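Local coordinates for protein glycosyl transferase (Staphylococcus aureus, PDB 5U02) that belongs to the glycosyl transferases and is built here from a helical linker region followed by beta-rich domains of the E-set clan, at residues A[111-115]-A[116-120]. Numbering follows the deposited sequence.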
loop_
_atom_site.group_PDB
_atom_site.type_symbol
_atom_site.label_atom_id
_atom_site.label_comp_id
_atom_site.label_asym_id
_atom_site.label_seq_id
_atom_site.Cartn_x
_atom_site.Cartn_y
_atom_site.Cartn_z
ATOM N N PHE A 111 -8.032 -24.441 6.485
ATOM C CA PHE A 111 -6.589 -24.340 6.303
ATOM C C PHE A 111 -6.044 -23.240 7.205
ATOM O O PHE A 111 -6.793 -22.432 7.762
ATOM C CB PHE A 111 -6.216 -24.060 4.840
ATOM C CG PHE A 111 -6.239 -22.599 4.477
ATOM C CD1 PHE A 111 -7.431 -21.966 4.165
ATOM C CD2 PHE A 111 -5.066 -21.857 4.445
ATOM C CE1 PHE A 111 -7.456 -20.620 3.832
ATOM C CE2 PHE A 111 -5.085 -20.511 4.116
ATOM C CZ PHE A 111 -6.282 -19.895 3.807
ATOM N N ASP A 112 -4.719 -23.228 7.335
ATOM C CA ASP A 112 -3.950 -22.113 7.879
ATOM C C ASP A 112 -2.481 -22.402 7.589
ATOM O O ASP A 112 -2.111 -23.526 7.242
ATOM C CB ASP A 112 -4.197 -21.909 9.377
ATOM C CG ASP A 112 -4.169 -23.204 10.152
ATOM O OD1 ASP A 112 -3.058 -23.709 10.421
ATOM O OD2 ASP A 112 -5.257 -23.712 10.501
ATOM N N ILE A 113 -1.646 -21.368 7.723
ATOM C CA ILE A 113 -0.223 -21.487 7.421
ATOM C C ILE A 113 0.547 -21.710 8.711
ATOM O O ILE A 113 0.192 -21.196 9.779
ATOM C CB ILE A 113 0.326 -20.258 6.660
ATOM C CG1 ILE A 113 0.627 -19.104 7.621
ATOM C CG2 ILE A 113 -0.642 -19.823 5.573
ATOM C CD1 ILE A 113 1.757 -18.204 7.161
ATOM N N VAL A 114 1.612 -22.505 8.610
ATOM C CA VAL A 114 2.513 -22.790 9.721
ATOM C C VAL A 114 3.921 -22.931 9.151
ATOM O O VAL A 114 4.166 -23.774 8.280
ATOM C CB VAL A 114 2.086 -24.055 10.492
ATOM C CG1 VAL A 114 3.191 -24.515 11.423
ATOM C CG2 VAL A 114 0.799 -23.811 11.280
ATOM N N ASP A 115 4.845 -22.094 9.628
ATOM C CA ASP A 115 6.231 -22.063 9.147
ATOM C C ASP A 115 6.312 -21.801 7.645
ATOM O O ASP A 115 7.199 -22.322 6.966
ATOM C CB ASP A 115 6.983 -23.354 9.491
ATOM C CG ASP A 115 7.030 -23.628 10.980
ATOM O OD1 ASP A 115 7.829 -22.972 11.679
ATOM O OD2 ASP A 115 6.284 -24.513 11.443
ATOM N N GLY A 116 5.401 -20.993 7.110
ATOM C CA GLY A 116 5.388 -20.751 5.679
ATOM C C GLY A 116 4.929 -21.934 4.858
ATOM O O GLY A 116 5.294 -22.047 3.683
ATOM N N LYS A 117 4.135 -22.827 5.448
ATOM C CA LYS A 117 3.626 -24.002 4.761
ATOM C C LYS A 117 2.172 -24.213 5.151
ATOM O O LYS A 117 1.714 -23.747 6.198
ATOM C CB LYS A 117 4.460 -25.249 5.084
ATOM C CG LYS A 117 5.519 -25.559 4.041
ATOM C CD LYS A 117 6.823 -26.011 4.679
ATOM C CE LYS A 117 6.598 -27.130 5.681
ATOM N NZ LYS A 117 7.787 -27.327 6.559
ATOM N N LEU A 118 1.448 -24.928 4.294
ATOM C CA LEU A 118 0.008 -25.094 4.446
ATOM C C LEU A 118 -0.334 -26.347 5.241
ATOM O O LEU A 118 0.287 -27.399 5.068
ATOM C CB LEU A 118 -0.665 -25.159 3.073
ATOM C CG LEU A 118 -1.298 -23.874 2.533
ATOM C CD1 LEU A 118 -0.414 -22.674 2.804
ATOM C CD2 LEU A 118 -1.564 -24.007 1.042
ATOM N N ASN A 119 -1.329 -26.218 6.118
ATOM C CA ASN A 119 -1.999 -27.349 6.751
ATOM C C ASN A 119 -3.455 -27.316 6.311
ATOM O O ASN A 119 -4.172 -26.356 6.612
ATOM C CB ASN A 119 -1.887 -27.290 8.276
ATOM C CG ASN A 119 -0.451 -27.300 8.756
ATOM O OD1 ASN A 119 0.468 -27.599 7.996
ATOM N ND2 ASN A 119 -0.252 -26.982 10.031
ATOM N N ILE A 120 -3.891 -28.356 5.601
ATOM C CA ILE A 120 -5.149 -28.324 4.862
ATOM C C ILE A 120 -6.033 -29.495 5.274
ATOM O O ILE A 120 -5.572 -30.641 5.312
ATOM C CB ILE A 120 -4.909 -28.363 3.341
ATOM C CG1 ILE A 120 -4.054 -27.178 2.896
ATOM C CG2 ILE A 120 -6.234 -28.377 2.599
ATOM C CD1 ILE A 120 -3.535 -27.305 1.478
#
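Asp112 and Asn119 pair through both backbone bonds. Asn119 N to Asp112 O is 3.0 Å and nearly straight, with an N-H...O angle of 168°. The return bond, Asp112 N to Asn119 O, is longer at 3.3 Å. Nearer the turn, Val114 N donates to Lys117 O at 2.7 Å. The bond from Lys117 N to Val114 O is bent (135°). The carbonyl oxygens of Asn119 and Lys117 also take CA-H...O contacts from Phe111 CA and Ile113 CA, respectively.

The unit is a tight antiparallel beta hairpin. A type I' turn from Val114 to Lys117 joins the strands, with Asp115 and Gly116 at its corners, both at positive phi. Strand 129-132 continues the small sheet on the far edge of strand 117-121.

Apolar contacts lie on the face of Phe111, Ile113, Leu118 and Ile120. Ile113 CG2 meets Leu118 CD1 at 4.0 Å, while Phe111 CB lies 4.3 Å from Ile120 CG1. Leu118 and Ile120 both also touch Tyr108 and Ile132.

On the other face, Asn119 runs diagonally across to Val114. Its CG, anti to the carbonyl carbon and beside the backbone N (chi1 -60°), carries the amide toward the turn. This brings ND2 into van der Waals contact, not a hydrogen bond, with the Val114 CG2 methyl at 3.6 Å. Asn119 OD1 accepts a hydrogen bond from Gly131 N, which ties the amide to the third strand.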